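Local coordinates for CopN (Chlamydia pneumoniae, PDB 4NRH), which probably acts as a type III secretion gatekeeper that, in complex with the chaperone Scc3, directs secretion of translocator proteins, at residues A[48-53]-A[87-92]; A[61-66]-A[106-111]; A[126-131]-A[156-161]. All blocks are in the same frame, centred on the assembly; numbering follows the deposited sequence.

Contact 1. Residues A[48-53]-A[87-92]; sequences EDILAL and IQARNT
In a helix-helix crossing of the all-helical HrpJ-like region, Leu-51 and Ile-50 of helix 47-57 meet Ala-89 and Thr-92 of helix 80-97. The axes of the two short segments come within 9.0 Å and cross at -57°, and the small side chain of Ala-89 lies where they are close: its CA is 6.3 Å from Leu-51 CA. The methyl of Ala-89 points at helix 47-57 and is met by the beta-branched side of Ile-50, whose CG2 stands 3.8 Å from Ala-89 CB. Ile-50 carries this branch anti to its backbone N and CG1 beside that N (chi1 -66°), with CB and CD1 also close to the same methyl. Leu-51 divides its two methyls between neighbouring turns of helix 80-97. CD2 rests on the backbone, 3.3 Å from Ala-89 O, a van der Waals contact of a methyl with a carbonyl oxygen. CD1 reaches one turn on and touches Thr-92 CG2 at 3.9 Å, the two side chains crossing at about a right angle. The hydroxyl of Thr-92 is engaged within its own helix while CG2 faces Leu-51: OG1 donates to Gln-88 O over 3.1 Å, from above the carbonyl plane. Gln-88 O thus serves two donors, the other being Thr-92 N. No hydrogen bond links the two segments. On the same helix, Ile-50 also packs on Ala-85 and Leu-86 before the segment, and Leu-51 on His-93 after it, while Pro-47 at the start of helix 47-57 touches Ala-89. Helix 61-74 packs on helix 80-97 through Leu-68 and Val-72, and its Asp-69 forms a salt bridge with Arg-90.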
loop_
_atom_site.group_PDB
_atom_site.type_symbol
_atom_site.label_atom_id
_atom_site.label_comp_id
_atom_site.label_asym_id
_atom_site.label_seq_id
_atom_site.Cartn_x
_atom_site.Cartn_y
_atom_site.Cartn_z
ATOM N N GLU A 48 12.942 18.134 42.585
ATOM C CA GLU A 48 12.735 19.422 41.933
ATOM C C GLU A 48 14.045 19.983 41.387
ATOM O O GLU A 48 14.103 20.452 40.251
ATOM C CB GLU A 48 12.102 20.427 42.902
ATOM C CG GLU A 48 10.652 20.135 43.261
ATOM C CD GLU A 48 10.509 19.024 44.283
ATOM O OE1 GLU A 48 11.513 18.685 44.942
ATOM O OE2 GLU A 48 9.388 18.491 44.428
ATOM N N ASP A 49 15.089 19.936 42.211
ATOM C CA ASP A 49 16.415 20.402 41.814
ATOM C C ASP A 49 16.930 19.623 40.610
ATOM O O ASP A 49 17.503 20.196 39.682
ATOM C CB ASP A 49 17.403 20.273 42.974
ATOM C CG ASP A 49 17.115 21.243 44.101
ATOM O OD1 ASP A 49 16.432 22.260 43.857
ATOM O OD2 ASP A 49 17.574 20.986 45.233
ATOM N N ILE A 50 16.725 18.310 40.642
ATOM C CA ILE A 50 17.144 17.432 39.558
ATOM C C ILE A 50 16.472 17.803 38.242
ATOM O O ILE A 50 17.144 17.999 37.229
ATOM C CB ILE A 50 16.829 15.959 39.883
ATOM C CG1 ILE A 50 17.677 15.480 41.063
ATOM C CG2 ILE A 50 17.055 15.083 38.662
ATOM C CD1 ILE A 50 17.152 14.220 41.715
ATOM N N LEU A 51 15.146 17.910 38.265
ATOM C CA LEU A 51 14.385 18.235 37.064
ATOM C C LEU A 51 14.795 19.578 36.473
ATOM O O LEU A 51 14.968 19.696 35.264
ATOM C CB LEU A 51 12.884 18.236 37.368
ATOM C CG LEU A 51 12.254 16.869 37.642
ATOM C CD1 LEU A 51 10.802 17.018 38.067
ATOM C CD2 LEU A 51 12.368 15.980 36.414
ATOM N N ALA A 52 14.975 20.577 37.333
ATOM C CA ALA A 52 15.385 21.911 36.900
ATOM C C ALA A 52 16.704 21.871 36.134
ATOM O O ALA A 52 16.847 22.509 35.090
ATOM C CB ALA A 52 15.496 22.843 38.096
ATOM N N LEU A 53 17.664 21.120 36.662
ATOM C CA LEU A 53 18.966 20.968 36.023
ATOM C C LEU A 53 18.858 20.224 34.693
ATOM O O LEU A 53 19.624 20.486 33.765
ATOM C CB LEU A 53 19.934 20.237 36.957
ATOM C CG LEU A 53 20.523 21.070 38.097
ATOM C CD1 LEU A 53 21.295 20.189 39.065
ATOM C CD2 LEU A 53 21.413 22.177 37.550
ATOM N N ILE A 87 14.912 8.631 41.005
ATOM C CA ILE A 87 13.818 7.756 40.595
ATOM C C ILE A 87 12.491 8.511 40.631
ATOM O O ILE A 87 11.690 8.421 39.698
ATOM C CB ILE A 87 13.727 6.503 41.490
ATOM C CG1 ILE A 87 14.951 5.610 41.279
ATOM C CG2 ILE A 87 12.455 5.721 41.195
ATOM C CD1 ILE A 87 15.094 4.512 42.315
ATOM N N GLN A 88 12.267 9.256 41.709
ATOM C CA GLN A 88 11.075 10.088 41.834
ATOM C C GLN A 88 11.037 11.153 40.743
ATOM O O GLN A 88 10.000 11.385 40.122
ATOM C CB GLN A 88 11.013 10.755 43.212
ATOM C CG GLN A 88 10.746 9.803 44.364
ATOM C CD GLN A 88 11.033 10.435 45.713
ATOM O OE1 GLN A 88 11.674 9.829 46.572
ATOM N NE2 GLN A 88 10.557 11.660 45.905
ATOM N N ALA A 89 12.177 11.804 40.526
ATOM C CA ALA A 89 12.292 12.858 39.522
ATOM C C ALA A 89 11.982 12.343 38.119
ATOM O O ALA A 89 11.282 13.004 37.352
ATOM C CB ALA A 89 13.682 13.473 39.561
ATOM N N ARG A 90 12.509 11.169 37.787
ATOM C CA ARG A 90 12.246 10.560 36.488
ATOM C C ARG A 90 10.761 10.247 36.327
ATOM O O ARG A 90 10.183 10.469 35.263
ATOM C CB ARG A 90 13.077 9.288 36.299
ATOM C CG ARG A 90 12.727 8.523 35.029
ATOM C CD ARG A 90 13.693 7.381 34.759
ATOM N NE ARG A 90 13.549 6.289 35.714
ATOM C CZ ARG A 90 13.801 5.016 35.430
ATOM N NH1 ARG A 90 14.207 4.675 34.214
ATOM N NH2 ARG A 90 13.642 4.082 36.359
ATOM N N ASN A 91 10.150 9.733 37.390
ATOM C CA ASN A 91 8.724 9.422 37.382
ATOM C C ASN A 91 7.865 10.664 37.163
ATOM O O ASN A 91 6.871 10.620 36.438
ATOM C CB ASN A 91 8.320 8.737 38.688
ATOM C CG ASN A 91 6.827 8.491 38.776
ATOM O OD1 ASN A 91 6.275 7.674 38.038
ATOM N ND2 ASN A 91 6.163 9.199 39.682
ATOM N N THR A 92 8.251 11.765 37.800
ATOM C CA THR A 92 7.538 13.029 37.647
ATOM C C THR A 92 7.667 13.536 36.213
ATOM O O THR A 92 6.700 14.017 35.623
ATOM C CB THR A 92 8.065 14.099 38.623
ATOM O OG1 THR A 92 7.902 13.640 39.971
ATOM C CG2 THR A 92 7.313 15.407 38.443
#

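Contact 2. Residues A[61-66]-A[106-111]; sequences PALQST and NILFAS
The carbonyl oxygen of Ala-62 is gripped twice by Thr-66, and both residues meet Leu-108 across the contact. Thr-66 N makes the helical bond to Ala-62 O, and Thr-66 OG1 adds a second at 3.0 Å, the two donors arriving from opposite faces of the carbonyl plane. This is the first turn of helix 61-74 in the HrpJ-like region, packed against the start of helix 108-115, where Ile-107 is the N-cap residue. Leu-108 is the one side chain that reaches over from the second segment. With CG anti to the backbone N (chi1 -163°), it extends toward helix 61-74 and spreads its methyls over three residues. CD1 meets Leu-63 CD2 at 3.8 Å, the two leucines crossing at about a right angle, and lies 4.3 Å from the methyl CB of Ala-62. All four residues are buried, and no hydrogen bond passes between the segments, so side-chain packing alone joins them here. The surroundings close around the same leucine: Arg-126 of helix 122-133 touches both Leu-63 and Leu-108, as does Asn-26, a residue of the sodium site. The side chain of Leu-63 is about 8 Å from that ion. Helix 99-105 flanks the other residues, with Ala-104 on Ala-62, Lys-105 on Thr-66, and a hydrogen bond between Ser-65 OG and Lys-105 NZ. The second methyl of Leu-108, CD2, stops 3.8 Å from Thr-66 OG1, beside the hydroxyl already held by the carbonyl of Ala-62.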
loop_
_atom_site.group_PDB
_atom_site.type_symbol
_atom_site.label_atom_id
_atom_site.label_comp_id
_atom_site.label_asym_id
_atom_site.label_seq_id
_atom_site.Cartn_x
_atom_site.Cartn_y
_atom_site.Cartn_z
ATOM N N PRO A 61 12.829 16.824 25.281
ATOM C CA PRO A 61 12.192 15.956 26.280
ATOM C C PRO A 61 12.583 14.481 26.158
ATOM O O PRO A 61 12.705 13.798 27.176
ATOM C CB PRO A 61 10.700 16.138 25.996
ATOM C CG PRO A 61 10.601 17.508 25.426
ATOM C CD PRO A 61 11.849 17.699 24.611
ATOM N N ALA A 62 12.767 13.998 24.933
ATOM C CA ALA A 62 13.157 12.610 24.711
ATOM C C ALA A 62 14.559 12.350 25.247
ATOM O O ALA A 62 14.821 11.314 25.859
ATOM C CB ALA A 62 13.077 12.260 23.235
ATOM N N LEU A 63 15.459 13.299 25.009
ATOM C CA LEU A 63 16.826 13.201 25.508
ATOM C C LEU A 63 16.866 13.446 27.016
ATOM O O LEU A 63 17.701 12.878 27.720
ATOM C CB LEU A 63 17.746 14.183 24.779
ATOM C CG LEU A 63 18.315 13.743 23.424
ATOM C CD1 LEU A 63 19.070 12.428 23.565
ATOM C CD2 LEU A 63 17.234 13.634 22.359
ATOM N N GLN A 64 15.972 14.303 27.502
ATOM C CA GLN A 64 15.816 14.510 28.938
ATOM C C GLN A 64 15.449 13.195 29.614
ATOM O O GLN A 64 15.988 12.847 30.665
ATOM C CB GLN A 64 14.743 15.561 29.235
ATOM C CG GLN A 64 15.069 16.962 28.748
ATOM C CD GLN A 64 13.914 17.925 28.940
ATOM O OE1 GLN A 64 12.860 17.553 29.457
ATOM N NE2 GLN A 64 14.105 19.171 28.521
ATOM N N SER A 65 14.520 12.473 28.993
ATOM C CA SER A 65 14.067 11.183 29.498
ATOM C C SER A 65 15.190 10.154 29.433
ATOM O O SER A 65 15.312 9.296 30.308
ATOM C CB SER A 65 12.853 10.694 28.704
ATOM O OG SER A 65 12.357 9.476 29.228
ATOM N N THR A 66 16.006 10.246 28.387
ATOM C CA THR A 66 17.154 9.363 28.225
ATOM C C THR A 66 18.207 9.639 29.295
ATOM O O THR A 66 18.752 8.712 29.896
ATOM C CB THR A 66 17.793 9.522 26.830
ATOM O OG1 THR A 66 16.846 9.148 25.821
ATOM C CG2 THR A 66 19.035 8.651 26.704
ATOM N N ASN A 106 11.186 6.302 22.272
ATOM C CA ASN A 106 11.075 4.973 21.676
ATOM C C ASN A 106 11.303 4.952 20.165
ATOM O O ASN A 106 11.425 3.882 19.568
ATOM C CB ASN A 106 9.706 4.370 21.995
ATOM C CG ASN A 106 9.549 4.034 23.463
ATOM O OD1 ASN A 106 10.527 3.992 24.211
ATOM N ND2 ASN A 106 8.313 3.792 23.886
ATOM N N ILE A 107 11.358 6.129 19.548
ATOM C CA ILE A 107 11.649 6.230 18.120
ATOM C C ILE A 107 12.883 7.092 17.892
ATOM O O ILE A 107 13.115 7.594 16.791
ATOM C CB ILE A 107 10.463 6.817 17.330
ATOM C CG1 ILE A 107 10.136 8.228 17.822
ATOM C CG2 ILE A 107 9.248 5.909 17.441
ATOM C CD1 ILE A 107 9.229 9.002 16.894
ATOM N N LEU A 108 13.669 7.256 18.952
ATOM C CA LEU A 108 14.863 8.097 18.939
ATOM C C LEU A 108 15.854 7.707 17.845
ATOM O O LEU A 108 16.227 8.533 17.011
ATOM C CB LEU A 108 15.549 8.038 20.306
ATOM C CG LEU A 108 16.567 9.123 20.656
ATOM C CD1 LEU A 108 15.932 10.498 20.581
ATOM C CD2 LEU A 108 17.127 8.873 22.044
ATOM N N PHE A 109 16.278 6.447 17.853
ATOM C CA PHE A 109 17.305 5.975 16.929
ATOM C C PHE A 109 16.791 5.892 15.495
ATOM O O PHE A 109 17.540 6.130 14.546
ATOM C CB PHE A 109 17.834 4.613 17.379
ATOM C CG PHE A 109 18.465 4.635 18.741
ATOM C CD1 PHE A 109 19.566 5.438 18.995
ATOM C CD2 PHE A 109 17.953 3.863 19.771
ATOM C CE1 PHE A 109 20.148 5.465 20.250
ATOM C CE2 PHE A 109 18.530 3.887 21.027
ATOM C CZ PHE A 109 19.629 4.689 21.267
ATOM N N ALA A 110 15.516 5.550 15.342
ATOM C CA ALA A 110 14.886 5.528 14.028
ATOM C C ALA A 110 14.872 6.929 13.429
ATOM O O ALA A 110 15.188 7.119 12.256
ATOM C CB ALA A 110 13.475 4.971 14.120
ATOM N N SER A 111 14.502 7.906 14.250
ATOM C CA SER A 111 14.419 9.292 13.811
ATOM C C SER A 111 15.776 9.829 13.377
ATOM O O SER A 111 15.865 10.618 12.440
ATOM C CB SER A 111 13.849 10.172 14.921
ATOM O OG SER A 111 14.751 10.269 16.011
#

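Contact 3. Residues A[126-131]-A[156-161]; sequences RSLYLE and AIVSSF
Apolar contacts carry the crossing of helix 122-133 with helix 152-172, beginning with Leu-128 against Val-158. Leu-128 CD2 touches Val-158 CG1 at 3.6 Å, and the two side chains cross at about a right angle. The aromatic contribution comes from Phe-161, whose ring reaches helix 122-133 with CG anti to the backbone N (chi1 164°). Its CE2 lies 4.0 Å from Tyr-129 CB, an oblique approach to the ring by the root of the tyrosine side chain, and its CZ is 4.4 Å from Arg-126 N. Leucine and aromatic side chains bridge segment axes 11.1 Å apart that cross at -63°. Lys-22 of the chaperone chain packs on Ala-156 of helix 152-172.

The polar groups of Ser-160 and Arg-126 find partners outside the interface. Ser-160 OG donates to Ala-156 O at 3.2 Å within its own helix, and Ser-160 N reaches that oxygen from the opposite face. The guanidinium of Arg-126 is engaged elsewhere, in a salt bridge with Glu-28 and a hydrogen bond with Ser-111. With no hydrogen bond between the segments, the crossing is held by buried aliphatic and aromatic packing, while the charge of Arg-126 is probably balanced by Glu-28.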
loop_
_atom_site.group_PDB
_atom_site.type_symbol
_atom_site.label_atom_id
_atom_site.label_comp_id
_atom_site.label_asym_id
_atom_site.label_seq_id
_atom_site.Cartn_x
_atom_site.Cartn_y
_atom_site.Cartn_z
ATOM N N ARG A 126 10.428 13.292 14.972
ATOM C CA ARG A 126 9.724 12.771 16.142
ATOM C C ARG A 126 8.480 13.598 16.441
ATOM O O ARG A 126 7.446 13.061 16.839
ATOM C CB ARG A 126 10.639 12.742 17.367
ATOM C CG ARG A 126 11.782 11.754 17.260
ATOM C CD ARG A 126 12.483 11.552 18.594
ATOM N NE ARG A 126 13.106 12.770 19.106
ATOM C CZ ARG A 126 14.341 13.159 18.807
ATOM N NH1 ARG A 126 15.087 12.428 17.990
ATOM N NH2 ARG A 126 14.831 14.279 19.322
ATOM N N SER A 127 8.589 14.909 16.252
ATOM C CA SER A 127 7.448 15.799 16.415
ATOM C C SER A 127 6.352 15.460 15.405
ATOM O O SER A 127 5.172 15.411 15.751
ATOM C CB SER A 127 7.880 17.258 16.263
ATOM O OG SER A 127 6.772 18.132 16.384
ATOM N N LEU A 128 6.754 15.231 14.158
ATOM C CA LEU A 128 5.818 14.826 13.113
ATOM C C LEU A 128 5.140 13.496 13.430
ATOM O O LEU A 128 3.920 13.374 13.316
ATOM C CB LEU A 128 6.527 14.731 11.763
ATOM C CG LEU A 128 5.643 14.192 10.635
ATOM C CD1 LEU A 128 4.612 15.230 10.218
ATOM C CD2 LEU A 128 6.482 13.755 9.450
ATOM N N TYR A 129 5.935 12.501 13.818
ATOM C CA TYR A 129 5.402 11.189 14.172
ATOM C C TYR A 129 4.361 11.294 15.281
ATOM O O TYR A 129 3.295 10.682 15.206
ATOM C CB TYR A 129 6.521 10.236 14.600
ATOM C CG TYR A 129 6.013 8.860 14.970
ATOM C CD1 TYR A 129 5.753 7.910 13.992
ATOM C CD2 TYR A 129 5.781 8.516 16.296
ATOM C CE1 TYR A 129 5.281 6.655 14.324
ATOM C CE2 TYR A 129 5.310 7.263 16.638
ATOM C CZ TYR A 129 5.062 6.337 15.648
ATOM O OH TYR A 129 4.593 5.087 15.981
ATOM N N LEU A 130 4.684 12.068 16.313
ATOM C CA LEU A 130 3.774 12.283 17.431
ATOM C C LEU A 130 2.474 12.934 16.967
ATOM O O LEU A 130 1.393 12.568 17.422
ATOM C CB LEU A 130 4.443 13.137 18.512
ATOM C CG LEU A 130 4.959 12.379 19.738
ATOM C CD1 LEU A 130 5.769 11.158 19.326
ATOM C CD2 LEU A 130 5.781 13.294 20.630
ATOM N N GLU A 131 2.587 13.907 16.068
ATOM C CA GLU A 131 1.413 14.582 15.523
ATOM C C GLU A 131 0.562 13.647 14.664
ATOM O O GLU A 131 -0.663 13.628 14.780
ATOM C CB GLU A 131 1.828 15.804 14.700
ATOM C CG GLU A 131 0.660 16.525 14.044
ATOM C CD GLU A 131 1.090 17.736 13.240
ATOM O OE1 GLU A 131 2.308 18.011 13.177
ATOM O OE2 GLU A 131 0.209 18.414 12.670
ATOM N N ALA A 156 8.668 10.478 0.382
ATOM C CA ALA A 156 8.795 9.025 0.327
ATOM C C ALA A 156 9.574 8.493 1.527
ATOM O O ALA A 156 9.140 7.550 2.190
ATOM C CB ALA A 156 9.462 8.601 -0.970
ATOM N N ILE A 157 10.722 9.103 1.801
ATOM C CA ILE A 157 11.538 8.729 2.949
ATOM C C ILE A 157 10.794 9.008 4.255
ATOM O O ILE A 157 10.812 8.192 5.178
ATOM C CB ILE A 157 12.885 9.478 2.946
ATOM C CG1 ILE A 157 13.747 9.010 1.771
ATOM C CG2 ILE A 157 13.627 9.271 4.257
ATOM C CD1 ILE A 157 15.017 9.810 1.591
ATOM N N VAL A 158 10.132 10.160 4.317
ATOM C CA VAL A 158 9.352 10.540 5.489
ATOM C C VAL A 158 8.225 9.541 5.751
ATOM O O VAL A 158 7.972 9.160 6.894
ATOM C CB VAL A 158 8.759 11.956 5.333
ATOM C CG1 VAL A 158 7.824 12.276 6.484
ATOM C CG2 VAL A 158 9.869 12.994 5.237
ATOM N N SER A 159 7.561 9.111 4.683
ATOM C CA SER A 159 6.487 8.129 4.790
ATOM C C SER A 159 7.014 6.801 5.327
ATOM O O SER A 159 6.343 6.127 6.109
ATOM C CB SER A 159 5.811 7.916 3.435
ATOM O OG SER A 159 6.681 7.260 2.530
ATOM N N SER A 160 8.218 6.431 4.901
ATOM C CA SER A 160 8.853 5.204 5.367
ATOM C C SER A 160 9.213 5.297 6.848
ATOM O O SER A 160 9.101 4.316 7.583
ATOM C CB SER A 160 10.103 4.895 4.540
ATOM O OG SER A 160 9.766 4.626 3.191
ATOM N N PHE A 161 9.655 6.476 7.277
ATOM C CA PHE A 161 9.935 6.717 8.689
ATOM C C PHE A 161 8.677 6.530 9.528
ATOM O O PHE A 161 8.720 5.935 10.604
ATOM C CB PHE A 161 10.501 8.121 8.908
ATOM C CG PHE A 161 10.461 8.565 10.342
ATOM C CD1 PHE A 161 11.291 7.979 11.283
ATOM C CD2 PHE A 161 9.589 9.560 10.753
ATOM C CE1 PHE A 161 11.255 8.378 12.605
ATOM C CE2 PHE A 161 9.548 9.964 12.074
ATOM C CZ PHE A 161 10.384 9.373 13.000
#

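The three contacts run along the elongated, all-helical chain from its N-terminal part toward its middle. Contacts 1 and 2 have centres 18 Å apart without touching, and their segments alternate in sequence: helix 61-74 of contact 2 follows helix 47-57 and precedes helix 80-97 of contact 1. Contact 3 comes later in the chain, its centre 30 Å from that of contact 1 but only 14 Å from that of contact 2. Contacts 2 and 3 touch directly, and helices 108-115 and 122-133 are consecutive: Ile-107 packs on Tyr-129, and Ser-111 packs on Phe-161. Each contact joins helices that are not neighbours in sequence, from helix 47-57 to helix 152-172, which the chaperone also touches.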